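Local structure of viral CASP8 and FADD-like apoptosis regulator (2BBR) at residues F30-A35 / T43-S48; E105-S110 / R162-L167; L64-R69 / L99-G104; P124-A129 / E144-V149. The protein blocks death-receptor-induced apoptosis by interfering with caspase-8 recruitment and activation at the death-inducing signalling complex, and suppresses host NF-kappa-B activation. All coordinates share one frame; numbering follows the deposited sequence.

Interaction 1. Residues F30-A35 / T43-S48; sequences FLCHDA and TQALCS
Cys32 keeps SG beside its own backbone N and opposite the carbonyl carbon (chi1 -61°), which sets SG 4.2 Å from Ala45 CB. Ser48 holds OG away from its backbone N (chi1 -178°), and the hydroxyl comes near Ala35 O. The contact belongs to the first death effector domain, a helical bundle of the death fold. It joins the chain leaving helix 22-31 to helix 42-51.

The apolar centre is small. The backbone brings Cys32 CB to 4.1 Å from Ala45 CB, and both side chains are buried. Both are also small, and the CA atoms of Cys32 and Ala45 are 6.6 Å apart. Cys32 is the first residue to leave helical geometry, and the bond from His33 N to Phe30 O, 3.0 Å, holds the turn there.

Other faces of these segments pack elsewhere. Phe30 and Leu31 reach helix 95-104, while Leu46 touches Leu13 and Leu17 of helix 10-17. No hydrogen bond crosses between the segments. Ser48 OG makes a weak bond to Gln52 OE1 and stays 3.8 Å from Ala35 O.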
loop_
_atom_site.group_PDB
_atom_site.type_symbol
_atom_site.label_atom_id
_atom_site.label_comp_id
_atom_site.label_asym_id
_atom_site.label_seq_id
_atom_site.Cartn_x
_atom_site.Cartn_y
_atom_site.Cartn_z
ATOM N N PHE A 30 5.140 3.195 1.213
ATOM C CA PHE A 30 4.198 3.310 0.104
ATOM C C PHE A 30 2.789 3.568 0.646
ATOM O O PHE A 30 2.064 4.425 0.140
ATOM C CB PHE A 30 4.216 2.027 -0.728
ATOM C CG PHE A 30 3.156 1.977 -1.790
ATOM C CD1 PHE A 30 3.350 2.578 -3.032
ATOM C CD2 PHE A 30 1.954 1.326 -1.547
ATOM C CE1 PHE A 30 2.352 2.526 -4.017
ATOM C CE2 PHE A 30 0.961 1.272 -2.518
ATOM C CZ PHE A 30 1.158 1.870 -3.756
ATOM N N LEU A 31 2.405 2.831 1.684
ATOM C CA LEU A 31 1.083 3.010 2.280
ATOM C C LEU A 31 0.891 4.435 2.792
ATOM O O LEU A 31 -0.230 4.955 2.806
ATOM C CB LEU A 31 0.877 2.028 3.439
ATOM C CG LEU A 31 0.657 0.554 3.093
ATOM C CD1 LEU A 31 0.546 -0.252 4.378
ATOM C CD2 LEU A 31 -0.605 0.394 2.248
ATOM N N CYS A 32 1.990 5.058 3.211
ATOM C CA CYS A 32 1.964 6.419 3.741
ATOM C C CYS A 32 2.288 7.474 2.693
ATOM O O CYS A 32 2.467 8.642 3.030
ATOM C CB CYS A 32 2.979 6.560 4.880
ATOM S SG CYS A 32 2.703 5.487 6.295
ATOM N N HIS A 33 2.345 7.074 1.426
ATOM C CA HIS A 33 2.705 7.996 0.353
ATOM C C HIS A 33 1.904 9.295 0.268
ATOM O O HIS A 33 2.484 10.363 0.071
ATOM C CB HIS A 33 2.638 7.274 -0.993
ATOM C CG HIS A 33 3.231 8.054 -2.127
ATOM N ND1 HIS A 33 4.586 8.255 -2.268
ATOM C CD2 HIS A 33 2.644 8.697 -3.164
ATOM C CE1 HIS A 33 4.810 8.991 -3.343
ATOM N NE2 HIS A 33 3.647 9.271 -3.905
ATOM N N ASP A 34 0.586 9.213 0.407
ATOM C CA ASP A 34 -0.259 10.402 0.322
ATOM C C ASP A 34 -0.214 11.270 1.573
ATOM O O ASP A 34 -0.175 12.498 1.485
ATOM C CB ASP A 34 -1.711 10.007 0.061
ATOM C CG ASP A 34 -1.864 9.129 -1.157
ATOM O OD1 ASP A 34 -1.396 9.533 -2.243
ATOM O OD2 ASP A 34 -2.453 8.037 -1.027
ATOM N N ALA A 35 -0.220 10.632 2.738
ATOM C CA ALA A 35 -0.214 11.360 4.003
ATOM C C ALA A 35 1.151 11.891 4.427
ATOM O O ALA A 35 1.244 12.973 5.010
ATOM C CB ALA A 35 -0.789 10.477 5.102
ATOM N N THR A 43 10.484 5.993 10.035
ATOM C CA THR A 43 10.428 6.850 11.212
ATOM C C THR A 43 9.816 8.196 10.840
ATOM O O THR A 43 8.941 8.703 11.543
ATOM C CB THR A 43 11.835 7.079 11.806
ATOM O OG1 THR A 43 12.365 5.832 12.274
ATOM C CG2 THR A 43 11.776 8.063 12.965
ATOM N N GLN A 44 10.273 8.769 9.729
ATOM C CA GLN A 44 9.753 10.054 9.273
ATOM C C GLN A 44 8.264 9.956 8.990
ATOM O O GLN A 44 7.488 10.821 9.390
ATOM C CB GLN A 44 10.460 10.510 7.998
ATOM C CG GLN A 44 11.934 10.807 8.153
ATOM C CD GLN A 44 12.532 11.375 6.885
ATOM O OE1 GLN A 44 12.350 10.823 5.798
ATOM N NE2 GLN A 44 13.254 12.483 7.013
ATOM N N ALA A 45 7.869 8.897 8.289
ATOM C CA ALA A 45 6.468 8.697 7.949
ATOM C C ALA A 45 5.595 8.641 9.199
ATOM O O ALA A 45 4.556 9.293 9.263
ATOM C CB ALA A 45 6.308 7.420 7.134
ATOM N N LEU A 46 6.020 7.868 10.195
ATOM C CA LEU A 46 5.259 7.749 11.433
ATOM C C LEU A 46 5.161 9.089 12.153
ATOM O O LEU A 46 4.105 9.442 12.678
ATOM C CB LEU A 46 5.896 6.711 12.361
ATOM C CG LEU A 46 5.896 5.265 11.861
ATOM C CD1 LEU A 46 6.483 4.361 12.932
ATOM C CD2 LEU A 46 4.475 4.832 11.528
ATOM N N CYS A 47 6.262 9.830 12.183
ATOM C CA CYS A 47 6.267 11.132 12.836
ATOM C C CYS A 47 5.279 12.051 12.129
ATOM O O CYS A 47 4.537 12.793 12.769
ATOM C CB CYS A 47 7.670 11.742 12.803
ATOM S SG CYS A 47 8.907 10.825 13.764
ATOM N N SER A 48 5.269 11.994 10.801
ATOM C CA SER A 48 4.360 12.817 10.023
ATOM C C SER A 48 2.911 12.448 10.336
ATOM O O SER A 48 2.061 13.322 10.495
ATOM C CB SER A 48 4.627 12.637 8.530
ATOM O OG SER A 48 3.776 13.477 7.774
#

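Interaction 2. Residues E105-S110 / R162-L167; sequences EELDSS and RTLRRL
Arg166 reaches across to the backbone of Glu106 and makes the largest single contribution to this surface contact. Its CB already points toward segment 105-110. Beyond CB the chain bends at chi2 (-58°) and again at chi3, and these two bends fold the guanidinium round to the Glu106 carbonyl. NE is hydrogen-bonded to a residue adjoining the segments. NH1 donates to Glu106 O at 3.2 Å, with an N-H...O angle of 157°. The oxygen lies close to the guanidinium plane, at its edge, while NH1 is tilted 25° from the carbonyl plane. NH1 also forms a salt bridge with Glu111, its stronger partner. NH2 pairs with Asp168.

A water extends the grip. It accepts from Arg166 NH2 at 2.9 Å and donates to Glu106 O at 2.8 Å. Its second hydrogen goes to Glu106 OE2, 2.6 Å away. Glu106 O is thus held by both NH1 and the water. The Glu106 carboxylate meets the arginine through this water, since OE2 and NH2 are 5.1 Å apart.

Beside the polar group, Leu107 CD2 meets Leu164 CD2 at 4.1 Å, the two side chains crossing at a slant. Leu107 CD2 also lies obliquely to the guanidinium, 4.4 Å from NH1. Arg165, with positive phi, closes helix 155-163 in a Schellman motif. Arg166 follows as the N-cap of helix 167-187 and the centre of an inverse gamma turn.

Glu111, Arg166 and Asp168 form the charge triad of the E/D-RxDL motif, a hallmark of death effector domains, here in the second domain.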
loop_
_atom_site.group_PDB
_atom_site.type_symbol
_atom_site.label_atom_id
_atom_site.label_comp_id
_atom_site.label_asym_id
_atom_site.label_seq_id
_atom_site.Cartn_x
_atom_site.Cartn_y
_atom_site.Cartn_z
ATOM N N GLU A 105 2.521 -8.565 -3.460
ATOM C CA GLU A 105 2.966 -9.754 -2.742
ATOM C C GLU A 105 2.491 -11.054 -3.391
ATOM O O GLU A 105 2.913 -12.140 -2.988
ATOM C CB GLU A 105 2.501 -9.696 -1.284
ATOM C CG GLU A 105 3.100 -8.541 -0.492
ATOM C CD GLU A 105 4.616 -8.526 -0.537
ATOM O OE1 GLU A 105 5.188 -7.574 -1.107
ATOM O OE2 GLU A 105 5.237 -9.472 -0.003
ATOM N N GLU A 106 1.618 -10.950 -4.392
ATOM C CA GLU A 106 1.104 -12.126 -5.099
ATOM C C GLU A 106 1.853 -12.350 -6.406
ATOM O O GLU A 106 1.531 -13.257 -7.178
ATOM C CB GLU A 106 -0.385 -11.960 -5.402
ATOM C CG GLU A 106 -1.270 -11.916 -4.171
ATOM C CD GLU A 106 -1.256 -13.218 -3.388
ATOM O OE1 GLU A 106 -1.818 -13.242 -2.273
ATOM O OE2 GLU A 106 -0.692 -14.217 -3.886
ATOM N N LEU A 107 2.845 -11.507 -6.657
ATOM C CA LEU A 107 3.645 -11.606 -7.869
ATOM C C LEU A 107 5.035 -12.134 -7.544
ATOM O O LEU A 107 5.599 -11.810 -6.499
ATOM C CB LEU A 107 3.778 -10.228 -8.521
ATOM C CG LEU A 107 2.497 -9.568 -9.033
ATOM C CD1 LEU A 107 2.730 -8.078 -9.227
ATOM C CD2 LEU A 107 2.058 -10.222 -10.328
ATOM N N ASP A 108 5.582 -12.959 -8.431
ATOM C CA ASP A 108 6.929 -13.469 -8.228
ATOM C C ASP A 108 7.866 -12.543 -8.999
ATOM O O ASP A 108 7.412 -11.649 -9.716
ATOM C CB ASP A 108 7.057 -14.922 -8.710
ATOM C CG ASP A 108 6.659 -15.103 -10.160
ATOM O OD1 ASP A 108 7.205 -14.392 -11.023
ATOM O OD2 ASP A 108 5.801 -15.970 -10.437
ATOM N N SER A 109 9.170 -12.743 -8.848
ATOM C CA SER A 109 10.144 -11.886 -9.515
ATOM C C SER A 109 10.064 -11.869 -11.035
ATOM O O SER A 109 10.301 -10.834 -11.654
ATOM C CB SER A 109 11.562 -12.265 -9.084
ATOM O OG SER A 109 11.731 -12.079 -7.691
ATOM N N SER A 110 9.744 -13.007 -11.641
ATOM C CA SER A 110 9.638 -13.080 -13.096
ATOM C C SER A 110 8.443 -12.268 -13.584
ATOM O O SER A 110 8.523 -11.569 -14.592
ATOM C CB SER A 110 9.488 -14.533 -13.548
ATOM O OG SER A 110 9.398 -14.614 -14.959
ATOM N N ARG A 162 -3.412 -8.439 -17.160
ATOM C CA ARG A 162 -4.138 -9.300 -18.088
ATOM C C ARG A 162 -3.160 -9.863 -19.123
ATOM O O ARG A 162 -3.209 -11.044 -19.458
ATOM C CB ARG A 162 -5.249 -8.521 -18.798
ATOM C CG ARG A 162 -6.143 -9.406 -19.656
ATOM C CD ARG A 162 -7.203 -8.617 -20.418
ATOM N NE ARG A 162 -8.089 -7.870 -19.530
ATOM C CZ ARG A 162 -8.040 -6.553 -19.354
ATOM N NH1 ARG A 162 -7.146 -5.826 -20.007
ATOM N NH2 ARG A 162 -8.887 -5.964 -18.520
ATOM N N THR A 163 -2.261 -9.015 -19.612
ATOM C CA THR A 163 -1.268 -9.432 -20.597
ATOM C C THR A 163 -0.393 -10.536 -20.012
ATOM O O THR A 163 0.022 -11.460 -20.715
ATOM C CB THR A 163 -0.372 -8.248 -21.005
ATOM O OG1 THR A 163 -1.185 -7.212 -21.570
ATOM C CG2 THR A 163 0.671 -8.693 -22.027
ATOM N N LEU A 164 -0.119 -10.426 -18.718
ATOM C CA LEU A 164 0.696 -11.393 -17.992
ATOM C C LEU A 164 -0.082 -12.692 -17.777
ATOM O O LEU A 164 0.478 -13.705 -17.350
ATOM C CB LEU A 164 1.094 -10.799 -16.636
ATOM C CG LEU A 164 1.987 -11.615 -15.705
ATOM C CD1 LEU A 164 3.348 -11.824 -16.352
ATOM C CD2 LEU A 164 2.131 -10.885 -14.371
ATOM N N ARG A 165 -1.375 -12.638 -18.083
ATOM C CA ARG A 165 -2.303 -13.753 -17.926
ATOM C C ARG A 165 -2.730 -13.974 -16.479
ATOM O O ARG A 165 -3.297 -15.013 -16.142
ATOM C CB ARG A 165 -1.734 -15.043 -18.530
ATOM C CG ARG A 165 -1.731 -15.016 -20.053
ATOM C CD ARG A 165 -1.474 -16.386 -20.661
ATOM N NE ARG A 165 -0.133 -16.499 -21.229
ATOM C CZ ARG A 165 0.989 -16.483 -20.518
ATOM N NH1 ARG A 165 0.943 -16.357 -19.198
ATOM N NH2 ARG A 165 2.160 -16.591 -21.127
ATOM N N ARG A 166 -2.460 -12.989 -15.625
ATOM C CA ARG A 166 -2.880 -13.065 -14.232
ATOM C C ARG A 166 -4.248 -12.392 -14.166
ATOM O O ARG A 166 -4.412 -11.298 -13.611
ATOM C CB ARG A 166 -1.885 -12.357 -13.304
ATOM C CG ARG A 166 -0.596 -13.142 -13.061
ATOM C CD ARG A 166 -0.887 -14.520 -12.475
ATOM N NE ARG A 166 -1.547 -14.456 -11.174
ATOM C CZ ARG A 166 -0.911 -14.349 -10.012
ATOM N NH1 ARG A 166 0.414 -14.294 -9.982
ATOM N NH2 ARG A 166 -1.602 -14.298 -8.879
ATOM N N LEU A 167 -5.231 -13.061 -14.760
ATOM C CA LEU A 167 -6.591 -12.550 -14.801
ATOM C C LEU A 167 -7.190 -12.387 -13.409
ATOM O O LEU A 167 -8.117 -11.597 -13.220
ATOM C CB LEU A 167 -7.470 -13.465 -15.664
ATOM C CG LEU A 167 -7.290 -13.326 -17.181
ATOM C CD1 LEU A 167 -5.839 -13.539 -17.574
ATOM C CD2 LEU A 167 -8.186 -14.328 -17.886
HETATM O O HOH W 1 -0.449 -15.084 -6.321
#

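Interaction 3. Residues L64-R69 / L99-G104; sequences LYVLQR and LMVCVG
No flat side-chain group lies in the contact between Val66 and Val101; methyl groups meet directly. The flat groups of segment 64-69 take no part in it. The Tyr65 ring turns to Leu88 and Met70, with its OH bonded to Glu85. The Gln68 amide folds back on its own segment, where NE2 makes a weak bond to Tyr65 O.

The tight point is Val66 CG1 against Val101 CG1, 3.5 Å. Val66 CG1 also sits 3.9 Å from Val101 CB, and the two side chains cross at about a right angle. Each valine has CG1 opposite its backbone N (chi1 173° in Val66, 169° in Val101), and this branch is the one that points across. Cys102 SG lies at the border, 4.2 Å from Val66 CG1.

Val66 ends helix 57-66 of the first death effector domain, and Gln68 then closes that helix in a Schellman motif. Helix 95-104 belongs to the second domain, so the contact is part of the interface between the tandem domains.

No hydrogen bond or charge pair crosses between these two segments. The contact is consistent with van der Waals packing and burial of apolar groups as its main source of stability.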
loop_
_atom_site.group_PDB
_atom_site.type_symbol
_atom_site.label_atom_id
_atom_site.label_comp_id
_atom_site.label_asym_id
_atom_site.label_seq_id
_atom_site.Cartn_x
_atom_site.Cartn_y
_atom_site.Cartn_z
ATOM N N LEU A 64 -0.030 -3.584 9.944
ATOM C CA LEU A 64 0.491 -4.909 10.271
ATOM C C LEU A 64 -0.280 -6.013 9.551
ATOM O O LEU A 64 0.305 -7.004 9.116
ATOM C CB LEU A 64 0.466 -5.134 11.787
ATOM C CG LEU A 64 1.394 -4.217 12.594
ATOM C CD1 LEU A 64 1.205 -4.478 14.082
ATOM C CD2 LEU A 64 2.842 -4.452 12.181
ATOM N N TYR A 65 -1.591 -5.845 9.427
ATOM C CA TYR A 65 -2.399 -6.840 8.736
ATOM C C TYR A 65 -1.982 -6.940 7.269
ATOM O O TYR A 65 -1.784 -8.034 6.739
ATOM C CB TYR A 65 -3.877 -6.473 8.813
ATOM C CG TYR A 65 -4.773 -7.503 8.166
ATOM C CD1 TYR A 65 -5.234 -8.602 8.886
ATOM C CD2 TYR A 65 -5.124 -7.404 6.818
ATOM C CE1 TYR A 65 -6.021 -9.580 8.282
ATOM C CE2 TYR A 65 -5.909 -8.378 6.205
ATOM C CZ TYR A 65 -6.352 -9.462 6.946
ATOM O OH TYR A 65 -7.123 -10.434 6.345
ATOM N N VAL A 66 -1.847 -5.790 6.615
ATOM C CA VAL A 66 -1.453 -5.766 5.214
ATOM C C VAL A 66 -0.082 -6.418 5.023
ATOM O O VAL A 66 0.163 -7.063 4.005
ATOM C CB VAL A 66 -1.435 -4.313 4.673
ATOM C CG1 VAL A 66 -0.851 -4.278 3.267
ATOM C CG2 VAL A 66 -2.852 -3.753 4.662
ATOM N N LEU A 67 0.801 -6.257 6.005
ATOM C CA LEU A 67 2.140 -6.846 5.952
ATOM C C LEU A 67 2.100 -8.312 6.370
ATOM O O LEU A 67 3.120 -9.005 6.343
ATOM C CB LEU A 67 3.101 -6.094 6.879
ATOM C CG LEU A 67 3.495 -4.653 6.547
ATOM C CD1 LEU A 67 4.416 -4.116 7.632
ATOM C CD2 LEU A 67 4.188 -4.608 5.197
ATOM N N GLN A 68 0.921 -8.772 6.768
ATOM C CA GLN A 68 0.728 -10.151 7.192
ATOM C C GLN A 68 1.565 -10.500 8.418
ATOM O O GLN A 68 2.010 -11.637 8.572
ATOM C CB GLN A 68 1.056 -11.104 6.040
ATOM C CG GLN A 68 0.124 -10.956 4.846
ATOM C CD GLN A 68 -1.297 -11.379 5.163
ATOM O OE1 GLN A 68 -1.566 -12.557 5.396
ATOM N NE2 GLN A 68 -2.215 -10.417 5.181
ATOM N N ARG A 69 1.780 -9.517 9.287
ATOM C CA ARG A 69 2.548 -9.741 10.504
ATOM C C ARG A 69 1.597 -10.016 11.664
ATOM O O ARG A 69 1.426 -9.202 12.573
ATOM C CB ARG A 69 3.448 -8.535 10.798
ATOM C CG ARG A 69 4.569 -8.346 9.772
ATOM C CD ARG A 69 5.476 -9.570 9.696
ATOM N NE ARG A 69 6.127 -9.841 10.975
ATOM C CZ ARG A 69 7.284 -9.313 11.363
ATOM N NH1 ARG A 69 7.940 -8.478 10.569
ATOM N NH2 ARG A 69 7.781 -9.613 12.555
ATOM N N LEU A 99 -4.491 -2.360 -1.563
ATOM C CA LEU A 99 -4.635 -3.325 -2.646
ATOM C C LEU A 99 -3.342 -3.471 -3.435
ATOM O O LEU A 99 -2.937 -4.582 -3.772
ATOM C CB LEU A 99 -5.762 -2.906 -3.593
ATOM C CG LEU A 99 -5.965 -3.772 -4.843
ATOM C CD1 LEU A 99 -6.194 -5.226 -4.453
ATOM C CD2 LEU A 99 -7.150 -3.248 -5.633
ATOM N N MET A 100 -2.695 -2.352 -3.737
ATOM C CA MET A 100 -1.449 -2.414 -4.491
ATOM C C MET A 100 -0.384 -3.208 -3.736
ATOM O O MET A 100 0.364 -3.983 -4.336
ATOM C CB MET A 100 -0.942 -1.009 -4.815
ATOM C CG MET A 100 -1.818 -0.249 -5.808
ATOM S SD MET A 100 -2.077 -1.108 -7.389
ATOM C CE MET A 100 -3.789 -1.566 -7.217
ATOM N N VAL A 101 -0.298 -3.020 -2.423
ATOM C CA VAL A 101 0.683 -3.770 -1.648
ATOM C C VAL A 101 0.374 -5.261 -1.734
ATOM O O VAL A 101 1.265 -6.079 -1.978
ATOM C CB VAL A 101 0.685 -3.352 -0.161
ATOM C CG1 VAL A 101 1.521 -4.335 0.653
ATOM C CG2 VAL A 101 1.249 -1.941 -0.018
ATOM N N CYS A 102 -0.890 -5.616 -1.542
ATOM C CA CYS A 102 -1.275 -7.016 -1.579
ATOM C C CYS A 102 -1.048 -7.672 -2.933
ATOM O O CYS A 102 -0.590 -8.812 -2.998
ATOM C CB CYS A 102 -2.727 -7.163 -1.135
ATOM S SG CYS A 102 -2.929 -6.784 0.625
ATOM N N VAL A 103 -1.359 -6.963 -4.012
ATOM C CA VAL A 103 -1.144 -7.507 -5.345
ATOM C C VAL A 103 0.353 -7.726 -5.557
ATOM O O VAL A 103 0.767 -8.747 -6.114
ATOM C CB VAL A 103 -1.705 -6.554 -6.424
ATOM C CG1 VAL A 103 -1.231 -6.972 -7.809
ATOM C CG2 VAL A 103 -3.220 -6.567 -6.369
ATOM N N GLY A 104 1.164 -6.781 -5.092
ATOM C CA GLY A 104 2.599 -6.919 -5.244
ATOM C C GLY A 104 3.133 -8.171 -4.572
ATOM O O GLY A 104 4.093 -8.774 -5.048
#

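Interaction 4. Residues P124-A129 / E144-V149; sequences PSLSTA and ENVGLV
Leu126 meets Val146 and Leu148 with its two methyl branches. CD2 takes Val146: it lies 3.8 Å from Val146 CG1 and equally 3.8 Å from Val146 CG2, so it rests against both branches of the valine. CD1 takes Leu148, with Leu126 CD1 and Leu148 CD1 4.2 Å apart. The leucine thus spans the two residues on either side of Gly147. It runs obliquely to both partners. The contact is wholly apolar, and no hydrogen bond links the two segments.

The torsion of Val146 explains its part of the fit. Val146 has CG1 opposite its carbonyl carbon (chi1 -62°), with CG2 between the backbone N and the carbonyl carbon. This spreads both methyls toward Leu126.

The backbone sets the next shell. Leu126 lies in a short 3-10 turn, residues 124-126. Pro124 O accepts from two groups of one residue: Ser127 N at 3.1 Å and Ser127 OG at 2.9 Å. The hydroxyl approaches almost in line with the carbonyl bond. Ala129 N bonds to Leu126 O at 2.9 Å. Across the contact, Gly147 has positive phi and closes the helix in a Schellman motif. Gly147 N bonds to Glu144 O at 3.0 Å, and Leu148 N reaches back to Leu143 O. This reversal places Val146 and Leu148 next to Leu126.

Leu143, on helix 136-145, touches both Leu126 and Leu148. The contact therefore fastens the loop between helices 109-122 and 136-145 to the C-terminal end of helix 136-145, within the second death effector domain.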
loop_
_atom_site.group_PDB
_atom_site.type_symbol
_atom_site.label_atom_id
_atom_site.label_comp_id
_atom_site.label_asym_id
_atom_site.label_seq_id
_atom_site.Cartn_x
_atom_site.Cartn_y
_atom_site.Cartn_z
ATOM N N PRO A 124 8.589 4.593 -22.529
ATOM C CA PRO A 124 10.040 4.447 -22.377
ATOM C C PRO A 124 10.678 5.379 -21.348
ATOM O O PRO A 124 11.775 5.107 -20.857
ATOM C CB PRO A 124 10.560 4.689 -23.794
ATOM C CG PRO A 124 9.540 5.617 -24.373
ATOM C CD PRO A 124 8.248 4.997 -23.905
ATOM N N SER A 125 9.995 6.470 -21.018
ATOM C CA SER A 125 10.515 7.425 -20.041
ATOM C C SER A 125 10.649 6.793 -18.655
ATOM O O SER A 125 11.431 7.253 -17.823
ATOM C CB SER A 125 9.595 8.646 -19.948
ATOM O OG SER A 125 9.441 9.275 -21.208
ATOM N N LEU A 126 9.888 5.729 -18.420
ATOM C CA LEU A 126 9.898 5.037 -17.136
ATOM C C LEU A 126 11.169 4.238 -16.873
ATOM O O LEU A 126 11.434 3.842 -15.740
ATOM C CB LEU A 126 8.688 4.107 -17.042
ATOM C CG LEU A 126 7.329 4.806 -16.997
ATOM C CD1 LEU A 126 6.220 3.775 -17.043
ATOM C CD2 LEU A 126 7.232 5.650 -15.736
ATOM N N SER A 127 11.957 4.004 -17.914
ATOM C CA SER A 127 13.185 3.235 -17.763
ATOM C C SER A 127 14.125 3.825 -16.715
ATOM O O SER A 127 14.820 3.090 -16.013
ATOM C CB SER A 127 13.910 3.126 -19.106
ATOM O OG SER A 127 14.299 4.402 -19.579
ATOM N N THR A 128 14.146 5.150 -16.604
ATOM C CA THR A 128 15.020 5.813 -15.640
ATOM C C THR A 128 14.485 5.760 -14.213
ATOM O O THR A 128 15.192 6.106 -13.265
ATOM C CB THR A 128 15.250 7.292 -16.014
ATOM O OG1 THR A 128 13.995 7.986 -16.026
ATOM C CG2 THR A 128 15.902 7.399 -17.384
ATOM N N ALA A 129 13.238 5.325 -14.057
ATOM C CA ALA A 129 12.625 5.238 -12.737
ATOM C C ALA A 129 12.508 3.792 -12.281
ATOM O O ALA A 129 12.076 3.518 -11.162
ATOM C CB ALA A 129 11.245 5.885 -12.762
ATOM N N GLU A 144 2.299 6.165 -11.379
ATOM C CA GLU A 144 1.541 7.289 -10.839
ATOM C C GLU A 144 2.214 8.607 -11.188
ATOM O O GLU A 144 1.557 9.583 -11.549
ATOM C CB GLU A 144 1.482 7.226 -9.312
ATOM C CG GLU A 144 0.430 6.337 -8.701
ATOM C CD GLU A 144 0.430 6.443 -7.185
ATOM O OE1 GLU A 144 0.554 7.578 -6.667
ATOM O OE2 GLU A 144 0.305 5.399 -6.519
ATOM N N ASN A 145 3.535 8.631 -11.066
ATOM C CA ASN A 145 4.284 9.851 -11.299
ATOM C C ASN A 145 4.236 10.411 -12.710
ATOM O O ASN A 145 4.505 11.599 -12.903
ATOM C CB ASN A 145 5.728 9.677 -10.812
ATOM C CG ASN A 145 5.810 9.551 -9.300
ATOM O OD1 ASN A 145 4.884 9.947 -8.590
ATOM N ND2 ASN A 145 6.919 9.013 -8.799
ATOM N N VAL A 146 3.890 9.578 -13.687
ATOM C CA VAL A 146 3.766 10.054 -15.063
ATOM C C VAL A 146 2.293 10.107 -15.474
ATOM O O VAL A 146 1.971 10.368 -16.634
ATOM C CB VAL A 146 4.553 9.174 -16.068
ATOM C CG1 VAL A 146 6.036 9.207 -15.734
ATOM C CG2 VAL A 146 4.027 7.753 -16.059
ATOM N N GLY A 147 1.403 9.857 -14.517
ATOM C CA GLY A 147 -0.023 9.924 -14.786
ATOM C C GLY A 147 -0.698 8.724 -15.420
ATOM O O GLY A 147 -1.833 8.843 -15.886
ATOM N N LEU A 148 -0.034 7.573 -15.447
ATOM C CA LEU A 148 -0.643 6.387 -16.043
ATOM C C LEU A 148 -1.662 5.710 -15.129
ATOM O O LEU A 148 -2.587 5.047 -15.612
ATOM C CB LEU A 148 0.433 5.391 -16.478
ATOM C CG LEU A 148 1.089 5.764 -17.814
ATOM C CD1 LEU A 148 2.304 4.892 -18.066
ATOM C CD2 LEU A 148 0.078 5.610 -18.944
ATOM N N VAL A 149 -1.486 5.860 -13.820
ATOM C CA VAL A 149 -2.426 5.308 -12.850
ATOM C C VAL A 149 -2.603 6.312 -11.718
ATOM O O VAL A 149 -1.773 7.201 -11.521
ATOM C CB VAL A 149 -1.953 3.963 -12.232
ATOM C CG1 VAL A 149 -1.716 2.936 -13.320
ATOM C CG2 VAL A 149 -0.709 4.173 -11.405
#

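In the fold
Interaction 1 belongs to the first death effector domain, interactions 2 and 4 to the second, and interaction 3 joins the two. Interactions 1 and 3 touch: Phe30 CD2 and Leu31 CD2 each lie 3.7 Å from Val101 CG2, extending the interdomain core. Interaction 1 comes near interaction 4, where His33 CD2 is 4.2 Å from Glu144 OE1. Arg97 ties these regions together by salt bridges to Asp34 and Glu144. Segment 105-110 of interaction 2 continues segment 99-104 of interaction 3, centres about 16 Å apart. The centres of interactions 1 and 2 are 28 Å apart. The Val66 side chain is about 6 Å from a bound azide, probably from the crystallisation liquor, whose pocket includes Leu88, Arg95 and Lys98.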